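Local coordinates for protein xylan esterase 1 (Thermoanaerobacterium sp. 'JW/SL YS485', PDB 3FCY) that probably hydrolyses carboxylic esters, removing acetyl groups from xylan as a carbohydrate esterase of family CE7 with the alpha/beta-hydrolase fold, at residues L176-H179 and I180-T184; P323-G326 and H327-M330; L336-Q339 and F340-L344. All blocks are in the same frame, centred on the assembly; numbering follows the deposited sequence.

Contact 1: L176-H179 and I180-T184; sequences LFRH and IFLDT
F177, I180 and F181 meet along one flank of the buried first turns of helix 176-192, in the alpha/beta-hydrolase fold, where side chains three and four residues apart come together on successive turns. I180 does most of the bridging. Its CD1 methyl reaches back beside the F177 ring, 3.6 Å from F177 CD1, and also approaches L176 CG at 3.9 Å. What sends it there is the I180 side chain: CG1 stands anti to the carbonyl carbon (chi1 -64°) and the chain then runs on extended to CD1. F177 and F181 form a looser aromatic pair, their centroids 6.0 Å apart and their planes steeply inclined; F177 CD1 comes to 3.8 Å from F181 CE1. The F181 ring also lies with one face against the carbonyl oxygen of F177, the same oxygen that accepts the F181 backbone N-H at 2.9 Å from F181 N to F177 O. Helix 209-220 packs on this flank through Q209 and L213, and the side chain of F177 approaches Y117, predicted to bind substrate. An alanine in place of F181 would probably open a gap between F177, L213 and helix 279-282 and leave the F177 ring freer to shift.

Another flank faces helix 50-62. Here R178, with CG anti to its backbone N and a bend at chi2 (-96°), swings its guanidinium to a salt bridge with E60, while L182 covers one guanidinium face. The H179 ring meets R178 NH1 at its edge, in plane. D183 OD2 forms a salt bridge with R143. The methyl that rests on the guanidinium is L182 CD1, 3.6 Å from R178 NH1.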
loop_
_atom_site.group_PDB
_atom_site.type_symbol
_atom_site.label_atom_id
_atom_site.label_comp_id
_atom_site.label_asym_id
_atom_site.label_seq_id
_atom_site.Cartn_x
_atom_site.Cartn_y
_atom_site.Cartn_z
ATOM N N LEU A 176 6.464 6.246 33.199
ATOM C CA LEU A 176 5.222 6.991 33.040
ATOM C C LEU A 176 3.920 6.201 33.176
ATOM O O LEU A 176 2.976 6.692 33.787
ATOM C CB LEU A 176 5.220 7.751 31.708
ATOM C CG LEU A 176 3.993 8.630 31.458
ATOM C CD1 LEU A 176 3.829 9.632 32.596
ATOM C CD2 LEU A 176 4.131 9.357 30.121
ATOM N N PHE A 177 3.838 4.999 32.615
ATOM C CA PHE A 177 2.585 4.250 32.749
ATOM C C PHE A 177 2.364 3.785 34.183
ATOM O O PHE A 177 1.272 3.353 34.548
ATOM C CB PHE A 177 2.523 3.063 31.783
ATOM C CG PHE A 177 1.786 3.371 30.506
ATOM C CD1 PHE A 177 0.434 3.721 30.536
ATOM C CD2 PHE A 177 2.441 3.341 29.279
ATOM C CE1 PHE A 177 -0.252 4.042 29.359
ATOM C CE2 PHE A 177 1.766 3.658 28.100
ATOM C CZ PHE A 177 0.417 4.011 28.139
ATOM N N ARG A 178 3.409 3.883 34.994
ATOM C CA ARG A 178 3.309 3.516 36.397
ATOM C C ARG A 178 2.461 4.618 37.044
ATOM O O ARG A 178 1.533 4.342 37.813
ATOM C CB ARG A 178 4.714 3.452 37.006
ATOM C CG ARG A 178 4.792 3.078 38.480
ATOM C CD ARG A 178 4.881 4.317 39.338
ATOM N NE ARG A 178 5.539 4.062 40.617
ATOM C CZ ARG A 178 5.705 4.988 41.555
ATOM N NH1 ARG A 178 5.260 6.223 41.350
ATOM N NH2 ARG A 178 6.305 4.684 42.696
ATOM N N HIS A 179 2.760 5.868 36.694
ATOM C CA HIS A 179 2.019 7.004 37.233
ATOM C C HIS A 179 0.596 7.009 36.676
ATOM O O HIS A 179 -0.365 7.256 37.406
ATOM C CB HIS A 179 2.707 8.324 36.870
ATOM C CG HIS A 179 4.176 8.339 37.161
ATOM N ND1 HIS A 179 4.724 7.714 38.259
ATOM C CD2 HIS A 179 5.208 8.922 36.503
ATOM C CE1 HIS A 179 6.031 7.910 38.267
ATOM N NE2 HIS A 179 6.351 8.639 37.212
ATOM N N ILE A 180 0.472 6.744 35.380
ATOM C CA ILE A 180 -0.831 6.704 34.728
ATOM C C ILE A 180 -1.716 5.649 35.390
ATOM O O ILE A 180 -2.884 5.906 35.674
ATOM C CB ILE A 180 -0.695 6.399 33.217
ATOM C CG1 ILE A 180 0.058 7.546 32.528
ATOM C CG2 ILE A 180 -2.083 6.230 32.590
ATOM C CD1 ILE A 180 0.396 7.290 31.066
ATOM N N PHE A 181 -1.163 4.463 35.637
ATOM C CA PHE A 181 -1.932 3.410 36.295
ATOM C C PHE A 181 -2.382 3.938 37.656
ATOM O O PHE A 181 -3.542 3.776 38.042
ATOM C CB PHE A 181 -1.082 2.149 36.490
ATOM C CG PHE A 181 -0.879 1.329 35.234
ATOM C CD1 PHE A 181 -1.261 1.809 33.984
ATOM C CD2 PHE A 181 -0.269 0.078 35.309
ATOM C CE1 PHE A 181 -1.037 1.057 32.828
ATOM C CE2 PHE A 181 -0.038 -0.681 34.161
ATOM C CZ PHE A 181 -0.422 -0.190 32.918
ATOM N N LEU A 182 -1.464 4.576 38.383
ATOM C CA LEU A 182 -1.796 5.133 39.691
ATOM C C LEU A 182 -2.906 6.174 39.579
ATOM O O LEU A 182 -3.759 6.268 40.464
ATOM C CB LEU A 182 -0.557 5.750 40.353
ATOM C CG LEU A 182 0.487 4.747 40.859
ATOM C CD1 LEU A 182 1.690 5.496 41.445
ATOM C CD2 LEU A 182 -0.148 3.831 41.907
ATOM N N ASP A 183 -2.901 6.954 38.498
ATOM C CA ASP A 183 -3.948 7.957 38.312
ATOM C C ASP A 183 -5.316 7.270 38.255
ATOM O O ASP A 183 -6.283 7.759 38.836
ATOM C CB ASP A 183 -3.760 8.756 37.012
ATOM C CG ASP A 183 -2.525 9.646 37.023
ATOM O OD1 ASP A 183 -2.090 10.089 38.110
ATOM O OD2 ASP A 183 -2.003 9.923 35.922
ATOM N N THR A 184 -5.404 6.142 37.551
ATOM C CA THR A 184 -6.690 5.451 37.448
ATOM C C THR A 184 -7.150 4.965 38.825
ATOM O O THR A 184 -8.322 5.089 39.167
ATOM C CB THR A 184 -6.650 4.233 36.463
ATOM O OG1 THR A 184 -5.925 3.145 37.049
ATOM C CG2 THR A 184 -5.995 4.627 35.146
#

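Contact 2: P323-G326 and H327-M330; sequences PDYG and HEPM
E328 folds back over the turn to take the backbone N-H of G326. The bond is almost perfectly straight, 2.9 Å from G326 N to E328 OE2 at an N-H...O angle of 179°, and it uses the anti lone pair of OE2, the one away from the other oxygen. With chi1 at 63°, CG sits between the backbone N and the carbonyl carbon, and the extended chain beyond it carries the carboxylate to G326. The other oxygen, OE1, makes a salt bridge with R258 of the second subunit, so both carboxylate oxygens have partners. G326 O accepts a weak bond from E328 N, closing the inverse gamma turn centred on H327.

Y325 supplies the apolar side. M330 slides past it in the opposite direction, CG lying 3.6 Å from Y325 CG, and M330 CA makes an off-centre CH-pi contact with the ring. E328 CG stands at the edge of that ring, in its plane. The phenol is satisfied across the interface, where Y325 OH is hydrogen-bonded to the carbonyl oxygen of R258 of the second subunit.

The imidazole of H327 points away from these groups, with ND1 hydrogen-bonded to D298 and NE2 to S208. This is the histidine-bearing loop after the last strand, 317-322, its geometry consistent with the predicted Ser-His-Asp catalytic triad of an alpha/beta hydrolase.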
loop_
_atom_site.group_PDB
_atom_site.type_symbol
_atom_site.label_atom_id
_atom_site.label_comp_id
_atom_site.label_asym_id
_atom_site.label_seq_id
_atom_site.Cartn_x
_atom_site.Cartn_y
_atom_site.Cartn_z
ATOM N N PRO A 323 -14.285 -13.641 15.653
ATOM C CA PRO A 323 -13.394 -14.169 14.617
ATOM C C PRO A 323 -13.036 -13.230 13.468
ATOM O O PRO A 323 -11.885 -13.181 13.045
ATOM C CB PRO A 323 -14.138 -15.412 14.128
ATOM C CG PRO A 323 -14.830 -15.888 15.377
ATOM C CD PRO A 323 -15.384 -14.587 15.922
ATOM N N ASP A 324 -14.012 -12.475 12.980
ATOM C CA ASP A 324 -13.776 -11.596 11.837
ATOM C C ASP A 324 -13.474 -10.143 12.153
ATOM O O ASP A 324 -13.458 -9.304 11.249
ATOM C CB ASP A 324 -14.979 -11.679 10.899
ATOM C CG ASP A 324 -15.457 -13.101 10.717
ATOM O OD1 ASP A 324 -14.698 -13.920 10.156
ATOM O OD2 ASP A 324 -16.585 -13.405 11.152
ATOM N N TYR A 325 -13.232 -9.834 13.420
ATOM C CA TYR A 325 -12.934 -8.458 13.790
ATOM C C TYR A 325 -11.481 -8.255 14.178
ATOM O O TYR A 325 -10.820 -9.177 14.663
ATOM C CB TYR A 325 -13.835 -7.996 14.944
ATOM C CG TYR A 325 -15.253 -7.675 14.526
ATOM C CD1 TYR A 325 -16.174 -8.691 14.262
ATOM C CD2 TYR A 325 -15.669 -6.351 14.382
ATOM C CE1 TYR A 325 -17.479 -8.391 13.864
ATOM C CE2 TYR A 325 -16.965 -6.042 13.985
ATOM C CZ TYR A 325 -17.864 -7.062 13.729
ATOM O OH TYR A 325 -19.146 -6.749 13.348
ATOM N N GLY A 326 -10.995 -7.039 13.941
ATOM C CA GLY A 326 -9.631 -6.684 14.289
ATOM C C GLY A 326 -9.654 -5.723 15.471
ATOM O O GLY A 326 -10.472 -5.878 16.381
ATOM N N HIS A 327 -8.769 -4.729 15.451
ATOM C CA HIS A 327 -8.679 -3.738 16.522
ATOM C C HIS A 327 -9.771 -2.705 16.266
ATOM O O HIS A 327 -9.504 -1.615 15.765
ATOM C CB HIS A 327 -7.311 -3.067 16.480
ATOM C CG HIS A 327 -6.897 -2.464 17.783
ATOM N ND1 HIS A 327 -6.588 -3.227 18.887
ATOM C CD2 HIS A 327 -6.725 -1.174 18.155
ATOM C CE1 HIS A 327 -6.240 -2.433 19.884
ATOM N NE2 HIS A 327 -6.315 -1.182 19.466
ATOM N N GLU A 328 -11.000 -3.037 16.642
ATOM C CA GLU A 328 -12.125 -2.161 16.363
ATOM C C GLU A 328 -13.338 -2.551 17.201
ATOM O O GLU A 328 -13.392 -3.648 17.747
ATOM C CB GLU A 328 -12.501 -2.332 14.895
ATOM C CG GLU A 328 -12.963 -3.770 14.620
ATOM C CD GLU A 328 -13.216 -4.074 13.159
ATOM O OE1 GLU A 328 -13.965 -3.317 12.504
ATOM O OE2 GLU A 328 -12.675 -5.087 12.671
ATOM N N PRO A 329 -14.333 -1.657 17.295
ATOM C CA PRO A 329 -15.541 -1.953 18.067
ATOM C C PRO A 329 -16.220 -3.171 17.434
ATOM O O PRO A 329 -16.315 -3.267 16.211
ATOM C CB PRO A 329 -16.376 -0.685 17.900
ATOM C CG PRO A 329 -15.342 0.382 17.749
ATOM C CD PRO A 329 -14.342 -0.262 16.821
ATOM N N MET A 330 -16.685 -4.100 18.257
ATOM C CA MET A 330 -17.337 -5.299 17.742
ATOM C C MET A 330 -18.854 -5.214 17.884
ATOM O O MET A 330 -19.376 -5.041 18.987
ATOM C CB MET A 330 -16.776 -6.528 18.455
ATOM C CG MET A 330 -15.335 -6.843 18.028
ATOM S SD MET A 330 -14.246 -7.329 19.380
ATOM C CE MET A 330 -12.671 -6.620 18.829
#

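Contact 3: L336-Q339 and F340-L344; sequences LAMQ and FMLEL. With CA (calcium ion), chain D.
A337 O lies obliquely to the F340 ring, while F340 CB sits closer to the preceding turn, 3.2 Å from both L336 O and A337 O. With CG anti to the backbone N (chi1 -177°), the ring is carried away from that turn, to V228 and to a cation-pi contact with K226. The amide of Q339 has L342 CD1 beside its nitrogen, 4.2 Å from NE2, and that same nitrogen is hydrogen-bonded to Q76 O of the third subunit.

These groups decorate the last turns of helix 333-342, the C-terminal helix of the alpha/beta-hydrolase fold, which packs against the central sheet through strand 226-230. L342 lies across M338, its CD1 3.9 Å from M338 CG, and its backbone N donates to M338 O at 2.7 Å. The following bond, from E343 N to Q339 O, is weak, at 3.4 Å. E343 also presents its backbone to the metal: E343 O binds the calcium ion at 2.6 Å, water 1 is at 2.7 Å from it, and Y345 O is a further ligand. The carboxylate of E343 takes no part in this; its OE1 forms a salt bridge with K226.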
loop_
_atom_site.group_PDB
_atom_site.type_symbol
_atom_site.label_atom_id
_atom_site.label_comp_id
_atom_site.label_asym_id
_atom_site.label_seq_id
_atom_site.Cartn_x
_atom_site.Cartn_y
_atom_site.Cartn_z
ATOM N N LEU A 336 -23.769 -5.774 25.164
ATOM C CA LEU A 336 -23.442 -6.764 26.188
ATOM C C LEU A 336 -22.753 -6.042 27.350
ATOM O O LEU A 336 -22.994 -6.348 28.524
ATOM C CB LEU A 336 -22.514 -7.849 25.625
ATOM C CG LEU A 336 -23.096 -8.795 24.566
ATOM C CD1 LEU A 336 -22.012 -9.741 24.065
ATOM C CD2 LEU A 336 -24.265 -9.586 25.169
ATOM N N ALA A 337 -21.901 -5.077 27.013
ATOM C CA ALA A 337 -21.178 -4.306 28.020
ATOM C C ALA A 337 -22.133 -3.506 28.900
ATOM O O ALA A 337 -21.982 -3.491 30.116
ATOM C CB ALA A 337 -20.167 -3.360 27.347
ATOM N N MET A 338 -23.115 -2.837 28.299
ATOM C CA MET A 338 -24.055 -2.060 29.101
ATOM C C MET A 338 -24.907 -2.945 30.009
ATOM O O MET A 338 -25.110 -2.624 31.176
ATOM C CB MET A 338 -24.986 -1.212 28.232
ATOM C CG MET A 338 -26.046 -0.504 29.083
ATOM S SD MET A 338 -26.982 0.762 28.235
ATOM C CE MET A 338 -25.886 2.182 28.444
ATOM N N GLN A 339 -25.420 -4.046 29.471
ATOM C CA GLN A 339 -26.226 -4.955 30.277
ATOM C C GLN A 339 -25.361 -5.456 31.431
ATOM O O GLN A 339 -25.843 -5.633 32.547
ATOM C CB GLN A 339 -26.716 -6.132 29.434
ATOM C CG GLN A 339 -27.798 -5.776 28.415
ATOM C CD GLN A 339 -29.069 -5.240 29.067
ATOM O OE1 GLN A 339 -29.487 -5.721 30.120
ATOM N NE2 GLN A 339 -29.694 -4.249 28.432
ATOM N N PHE A 340 -24.074 -5.664 31.156
ATOM C CA PHE A 340 -23.125 -6.132 32.168
ATOM C C PHE A 340 -22.966 -5.061 33.248
ATOM O O PHE A 340 -22.947 -5.365 34.445
ATOM C CB PHE A 340 -21.767 -6.408 31.516
ATOM C CG PHE A 340 -20.725 -6.961 32.457
ATOM C CD1 PHE A 340 -20.848 -8.247 32.985
ATOM C CD2 PHE A 340 -19.589 -6.216 32.769
ATOM C CE1 PHE A 340 -19.850 -8.787 33.805
ATOM C CE2 PHE A 340 -18.587 -6.745 33.586
ATOM C CZ PHE A 340 -18.720 -8.038 34.103
ATOM N N MET A 341 -22.854 -3.805 32.820
ATOM C CA MET A 341 -22.694 -2.699 33.761
ATOM C C MET A 341 -23.969 -2.455 34.557
ATOM O O MET A 341 -23.908 -2.108 35.737
ATOM C CB MET A 341 -22.286 -1.414 33.028
ATOM C CG MET A 341 -20.804 -1.361 32.650
ATOM S SD MET A 341 -19.716 -1.440 34.106
ATOM C CE MET A 341 -18.100 -1.486 33.340
ATOM N N LEU A 342 -25.119 -2.633 33.912
ATOM C CA LEU A 342 -26.397 -2.438 34.583
ATOM C C LEU A 342 -26.532 -3.398 35.761
ATOM O O LEU A 342 -27.364 -3.191 36.645
ATOM C CB LEU A 342 -27.558 -2.614 33.595
ATOM C CG LEU A 342 -27.738 -1.419 32.647
ATOM C CD1 LEU A 342 -28.811 -1.709 31.599
ATOM C CD2 LEU A 342 -28.110 -0.187 33.472
ATOM N N GLU A 343 -25.705 -4.443 35.773
ATOM C CA GLU A 343 -25.698 -5.410 36.869
ATOM C C GLU A 343 -25.226 -4.739 38.166
ATOM O O GLU A 343 -25.216 -5.362 39.219
ATOM C CB GLU A 343 -24.753 -6.582 36.553
ATOM C CG GLU A 343 -25.304 -7.636 35.593
ATOM C CD GLU A 343 -24.269 -8.707 35.238
ATOM O OE1 GLU A 343 -23.414 -9.040 36.089
ATOM O OE2 GLU A 343 -24.321 -9.229 34.107
ATOM N N LEU A 344 -24.804 -3.479 38.096
ATOM C CA LEU A 344 -24.346 -2.789 39.302
ATOM C C LEU A 344 -25.515 -2.413 40.222
ATOM O O LEU A 344 -25.339 -2.266 41.430
ATOM C CB LEU A 344 -23.537 -1.540 38.927
ATOM C CG LEU A 344 -22.154 -1.856 38.342
ATOM C CD1 LEU A 344 -21.507 -0.592 37.779
ATOM C CD2 LEU A 344 -21.281 -2.481 39.429
HETATM CA CA CA D . -27.455 -6.555 39.892
HETATM O O HOH W 1 -29.337 -6.163 37.938
#

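Contact 1 is the most central of the three, wholly buried between helices 50-62 and 209-220 and untouched by other subunits, whereas contacts 2 and 3 are partly buried and reach other copies of the protein. Contact 1 lies on helix 176-192 and contact 3 largely on helix 333-342, both with i to i+4 backbone bonds; contact 2 is a loop. Contacts 2 and 3 are neighbours, strand 317-322 leading through the loop into helix 333-342, nearest atoms about 7 Å apart. Chemistry follows place: aromatic and aliphatic packing with salt bridges elsewhere in the chain in contact 1, probable triad and intersubunit polar bonds in contact 2, a backbone-bound calcium ion in contact 3.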